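Local coordinates for protein DNA ligase (Archaeoglobus fulgidus, PDB 3GDE) that probably seals nicks in double-stranded DNA during replication, recombination and repair, using ATP to join a 3'-hydroxyl to a 5'-phosphate, at residues Met425-Leu430 and Val502-Tyr507; Phe32-Glu37 and Ala180-Ala185. All coordinates share one frame; numbering follows the deposited sequence.

Contact 1 of 2, residues Met425-Leu430 and Val502-Tyr507; sequences METLDL and VFEVAY
Tyr507 lays its ring against the chain leading into strand 428-430, where Met425, Glu426 and Leu428 all meet it. Met425 CE comes within 3.7 Å of Tyr507 CE1. Leu428 CD1 packs on Tyr507 CE2, and Glu426 O lies 3.3 Å from that same CE2. A chi1 of 59° sets Tyr507 CG between its backbone N and carbonyl carbon, turning the ring back onto these neighbours. Water 1 bridges the backbones, donating to Glu426 O and accepting from Tyr507 N. Replacing Tyr507 by an alanine would probably open a gap beside Leu548 of helix 542-550 and leave Met425 CE and Leu428 CD1 without their aromatic partner.

Further along, Leu430 and Phe503 form an antiparallel hydrogen-bonded pair. Leu430 CD1 packs 4.2 Å from Val505 CB, on the face that also carries Leu428 and meets Leu451 and Leu522, consistent with the interior of an OB-fold barrel. On the face of Asp429 and Glu504, Asp429 OD1 lies 4.4 Å from Glu504 OE1. Thr427 OG1 donates to Glu504 OE2 at 2.7 Å, reaching the anti side of the carboxylate from 33° out of its plane. Lys534 pairs with Asp429, Arg529 and Arg531 with Glu504, whose charged form they probably favour. Asp429 OD2, however, sits 2.8 Å from Phe503 O, which would disfavour a charge there, so the aspartate's state stays open.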
# COMPACT_ATOMS: atom_id res chain seq x y z
N MET A 425 -8.30 7.25 20.48
CA MET A 425 -8.85 7.45 19.14
C MET A 425 -7.91 7.03 17.99
O MET A 425 -6.75 6.67 18.21
CB MET A 425 -9.43 8.86 18.96
CG MET A 425 -8.58 10.01 19.40
SD MET A 425 -9.52 11.57 19.34
CE MET A 425 -10.20 11.57 17.67
N GLU A 426 -8.45 7.01 16.78
CA GLU A 426 -7.69 6.59 15.60
C GLU A 426 -6.72 7.67 15.19
O GLU A 426 -6.97 8.86 15.40
CB GLU A 426 -8.63 6.29 14.43
CG GLU A 426 -9.56 5.12 14.67
CD GLU A 426 -8.83 3.86 15.01
OE1 GLU A 426 -8.92 3.43 16.18
OE2 GLU A 426 -8.14 3.30 14.13
N THR A 427 -5.58 7.26 14.63
CA THR A 427 -4.76 8.16 13.84
C THR A 427 -5.03 7.83 12.38
O THR A 427 -5.64 6.79 12.07
CB THR A 427 -3.26 8.07 14.15
OG1 THR A 427 -2.76 6.75 13.90
CG2 THR A 427 -2.98 8.48 15.59
N LEU A 428 -4.62 8.72 11.49
CA LEU A 428 -4.81 8.52 10.06
C LEU A 428 -3.47 8.55 9.38
O LEU A 428 -2.56 9.24 9.82
CB LEU A 428 -5.71 9.60 9.46
CG LEU A 428 -7.20 9.52 9.81
CD1 LEU A 428 -7.85 10.88 9.58
CD2 LEU A 428 -7.88 8.40 9.01
N ASP A 429 -3.35 7.79 8.30
CA ASP A 429 -2.18 7.96 7.48
C ASP A 429 -2.56 8.60 6.14
O ASP A 429 -3.43 8.11 5.42
CB ASP A 429 -1.39 6.67 7.39
CG ASP A 429 -0.34 6.57 8.52
OD1 ASP A 429 -0.58 5.90 9.57
OD2 ASP A 429 0.73 7.21 8.36
N LEU A 430 -1.93 9.74 5.88
CA LEU A 430 -2.33 10.64 4.83
C LEU A 430 -1.12 11.01 3.97
O LEU A 430 -0.01 11.11 4.46
CB LEU A 430 -3.00 11.90 5.41
CG LEU A 430 -4.25 11.68 6.29
CD1 LEU A 430 -4.60 12.91 7.14
CD2 LEU A 430 -5.48 11.21 5.46
N VAL A 502 3.98 9.27 3.28
CA VAL A 502 2.77 9.18 4.08
C VAL A 502 3.11 9.53 5.54
O VAL A 502 4.07 9.00 6.11
CB VAL A 502 2.14 7.75 3.97
CG1 VAL A 502 1.04 7.53 5.01
CG2 VAL A 502 1.61 7.51 2.54
N PHE A 503 2.34 10.44 6.14
CA PHE A 503 2.49 10.78 7.56
C PHE A 503 1.42 10.08 8.38
O PHE A 503 0.28 9.98 7.94
CB PHE A 503 2.31 12.28 7.81
CG PHE A 503 3.45 13.15 7.35
CD1 PHE A 503 4.64 12.60 6.89
CD2 PHE A 503 3.33 14.54 7.41
CE1 PHE A 503 5.68 13.41 6.47
CE2 PHE A 503 4.37 15.37 7.00
CZ PHE A 503 5.55 14.80 6.53
N GLU A 504 1.78 9.59 9.57
CA GLU A 504 0.77 9.27 10.58
C GLU A 504 0.35 10.57 11.30
O GLU A 504 1.19 11.29 11.84
CB GLU A 504 1.26 8.24 11.59
CG GLU A 504 0.17 7.81 12.59
CD GLU A 504 0.61 6.75 13.58
OE1 GLU A 504 1.68 6.14 13.38
OE2 GLU A 504 -0.15 6.52 14.56
N VAL A 505 -0.96 10.84 11.28
CA VAL A 505 -1.52 12.10 11.76
C VAL A 505 -2.61 11.83 12.80
O VAL A 505 -3.54 11.04 12.56
CB VAL A 505 -2.13 12.91 10.58
CG1 VAL A 505 -2.72 14.22 11.06
CG2 VAL A 505 -1.09 13.17 9.50
N ALA A 506 -2.49 12.50 13.95
CA ALA A 506 -3.55 12.52 14.96
C ALA A 506 -4.41 13.77 14.76
O ALA A 506 -3.99 14.74 14.13
CB ALA A 506 -2.95 12.50 16.36
N TYR A 507 -5.61 13.76 15.33
CA TYR A 507 -6.53 14.88 15.19
C TYR A 507 -7.49 14.92 16.37
O TYR A 507 -7.65 13.92 17.07
CB TYR A 507 -7.31 14.75 13.87
CG TYR A 507 -8.11 13.47 13.78
CD1 TYR A 507 -9.47 13.45 14.11
CD2 TYR A 507 -7.52 12.27 13.37
CE1 TYR A 507 -10.21 12.28 14.04
CE2 TYR A 507 -8.26 11.08 13.30
CZ TYR A 507 -9.60 11.10 13.64
OH TYR A 507 -10.36 9.94 13.57
O HOH W 1 -6.21 11.02 16.61

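Contact 2 of 2, residues Phe32-Glu37 and Ala180-Ala185; sequences FLQKIE and ARAFRA
Gln34 reaches from the end of helix 22-34 to the end of helix 172-182 and hands an amide N-H to the backbone of Ala182. Beyond CG the chain is extended (chi2 178°), which carries NE2 out to Ala182 O at 2.8 Å. The bond is fairly straight, 163° at the hydrogen, and the oxygen lies almost in the plane of the Gln34 amide. Seen from the acceptor it is bent, with a C=O...N angle of 117°, and the donor is tilted slightly from the carbonyl plane. On the way the glutamine also packs: Gln34 CG sits 3.7 Å from Ala182 CB. The methyl of Ala182 thus points into the contact, where it also meets Leu33 CB at 4.3 Å, and it touches Ala30 of helix 22-34 as well.

Phe183 closes in from beside that methyl. Its CG stands anti to its own carbonyl carbon, and the ring swings back so that Ala182 CB lies 3.8 Å above one face, not over the ring centre but nearer its outer atoms. The far end of the ring reaches the other helix, with Phe183 CZ 3.8 Å from Leu33 O and 4.4 Å from Leu33 CB. The same ring touches Ala207 and Lys208 of helix 200-216. Leu33 packs on Leu42 and Val45 of helix 39-49.

Phe183 is the first residue to leave helical geometry, and Arg184 follows in a left-handed conformation, while Ala185 N bonds back to Ala180 O. Ala182 is thus the last helical residue, and its carbonyl takes the Gln34 N-H. This is packing of helix ends within the all-helical N-terminal DNA-binding domain of an ATP-dependent ligase, away from the nucleotide site.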
# COMPACT_ATOMS: atom_id res chain seq x y z
N PHE A 32 -9.99 -1.87 -24.57
CA PHE A 32 -8.55 -2.05 -24.81
C PHE A 32 -8.04 -3.42 -24.36
O PHE A 32 -7.34 -4.11 -25.11
CB PHE A 32 -7.75 -0.95 -24.09
CG PHE A 32 -6.31 -0.86 -24.52
CD1 PHE A 32 -5.96 -0.23 -25.72
CD2 PHE A 32 -5.29 -1.39 -23.72
CE1 PHE A 32 -4.62 -0.13 -26.11
CE2 PHE A 32 -3.94 -1.31 -24.11
CZ PHE A 32 -3.61 -0.69 -25.31
N LEU A 33 -8.39 -3.80 -23.13
CA LEU A 33 -7.97 -5.06 -22.53
C LEU A 33 -8.44 -6.29 -23.34
O LEU A 33 -7.70 -7.26 -23.48
CB LEU A 33 -8.49 -5.14 -21.09
CG LEU A 33 -7.65 -4.76 -19.85
CD1 LEU A 33 -6.51 -3.74 -20.07
CD2 LEU A 33 -8.54 -4.38 -18.68
N GLN A 34 -9.66 -6.22 -23.85
CA GLN A 34 -10.28 -7.28 -24.66
C GLN A 34 -9.53 -7.68 -25.92
O GLN A 34 -9.69 -8.80 -26.40
CB GLN A 34 -11.67 -6.84 -25.10
CG GLN A 34 -12.74 -7.18 -24.13
CD GLN A 34 -14.10 -6.69 -24.57
OE1 GLN A 34 -14.22 -5.81 -25.43
NE2 GLN A 34 -15.15 -7.24 -23.96
N LYS A 35 -8.73 -6.76 -26.46
CA LYS A 35 -8.11 -6.94 -27.77
C LYS A 35 -6.64 -7.34 -27.67
O LYS A 35 -5.94 -7.49 -28.69
CB LYS A 35 -8.29 -5.66 -28.59
CG LYS A 35 -9.74 -5.33 -28.87
CD LYS A 35 -9.89 -4.00 -29.56
CE LYS A 35 -11.36 -3.62 -29.73
NZ LYS A 35 -12.10 -3.67 -28.42
N ILE A 36 -6.18 -7.51 -26.44
CA ILE A 36 -4.84 -8.00 -26.20
C ILE A 36 -4.87 -9.53 -26.18
O ILE A 36 -5.59 -10.14 -25.38
CB ILE A 36 -4.24 -7.43 -24.90
CG1 ILE A 36 -4.39 -5.90 -24.87
CG2 ILE A 36 -2.78 -7.86 -24.76
CD1 ILE A 36 -4.11 -5.24 -23.54
N GLU A 37 -4.10 -10.14 -27.08
CA GLU A 37 -4.05 -11.60 -27.17
C GLU A 37 -2.86 -12.18 -26.43
O GLU A 37 -2.97 -13.25 -25.85
CB GLU A 37 -4.06 -12.07 -28.63
CG GLU A 37 -5.46 -12.17 -29.24
CD GLU A 37 -6.39 -13.14 -28.47
OE1 GLU A 37 -5.92 -14.15 -27.89
OE2 GLU A 37 -7.61 -12.87 -28.47
N ALA A 180 -13.73 -6.90 -15.13
CA ALA A 180 -15.04 -7.56 -15.10
C ALA A 180 -15.83 -7.34 -16.41
O ALA A 180 -16.40 -8.28 -16.96
CB ALA A 180 -15.84 -7.10 -13.90
N ARG A 181 -15.86 -6.10 -16.88
CA ARG A 181 -16.55 -5.73 -18.11
C ARG A 181 -15.96 -6.43 -19.35
O ARG A 181 -16.71 -6.98 -20.16
CB ARG A 181 -16.52 -4.21 -18.30
CG ARG A 181 -17.37 -3.69 -19.46
CD ARG A 181 -17.35 -2.18 -19.52
NE ARG A 181 -18.15 -1.66 -20.62
CZ ARG A 181 -19.44 -1.34 -20.52
NH1 ARG A 181 -20.09 -1.50 -19.38
NH2 ARG A 181 -20.08 -0.86 -21.59
N ALA A 182 -14.63 -6.44 -19.45
CA ALA A 182 -13.91 -6.99 -20.59
C ALA A 182 -14.11 -8.48 -20.76
O ALA A 182 -14.26 -8.97 -21.89
CB ALA A 182 -12.40 -6.69 -20.47
N PHE A 183 -14.11 -9.20 -19.65
CA PHE A 183 -14.04 -10.66 -19.69
C PHE A 183 -15.27 -11.35 -19.10
O PHE A 183 -15.20 -12.52 -18.72
CB PHE A 183 -12.75 -11.15 -19.02
CG PHE A 183 -11.50 -10.58 -19.63
CD1 PHE A 183 -11.17 -10.86 -20.96
CD2 PHE A 183 -10.65 -9.77 -18.89
CE1 PHE A 183 -10.01 -10.33 -21.54
CE2 PHE A 183 -9.50 -9.24 -19.46
CZ PHE A 183 -9.18 -9.52 -20.78
N ARG A 184 -16.39 -10.63 -19.05
CA ARG A 184 -17.69 -11.19 -18.68
C ARG A 184 -17.64 -11.88 -17.32
O ARG A 184 -17.96 -13.07 -17.19
CB ARG A 184 -18.19 -12.16 -19.77
CG ARG A 184 -19.35 -11.63 -20.62
CD ARG A 184 -19.07 -10.29 -21.29
NE ARG A 184 -20.27 -9.44 -21.32
CZ ARG A 184 -20.44 -8.38 -22.11
NH1 ARG A 184 -19.50 -8.01 -22.97
NH2 ARG A 184 -21.57 -7.69 -22.04
N ALA A 185 -17.22 -11.12 -16.32
CA ALA A 185 -17.18 -11.59 -14.94
C ALA A 185 -17.91 -10.61 -14.02
O ALA A 185 -18.06 -9.42 -14.35
CB ALA A 185 -15.73 -11.79 -14.49

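Overall arrangement
Contacts 1 and 2 follow each other along the chain, 32-37 with 180-185 closing before 425-430 with 502-507 opens. They lie on opposite sides of the chain's centre, their own centres 38 Å apart and their nearest atoms about 26 Å apart. Contact 2 belongs to the helical N-terminal part, contact 1 to the C-terminal OB-fold. Contact 1 is the one near the nucleotide site: the Glu426 side chain, salt-bridged through OE2 to Arg544, is about 4 Å from that of Lys420 and about 6 Å from that of Arg414, both predicted to bind ATP. A phosphate ion, probably from the crystallisation liquor, lies about 3 Å from it. Contact 2 is remote from the predicted sites.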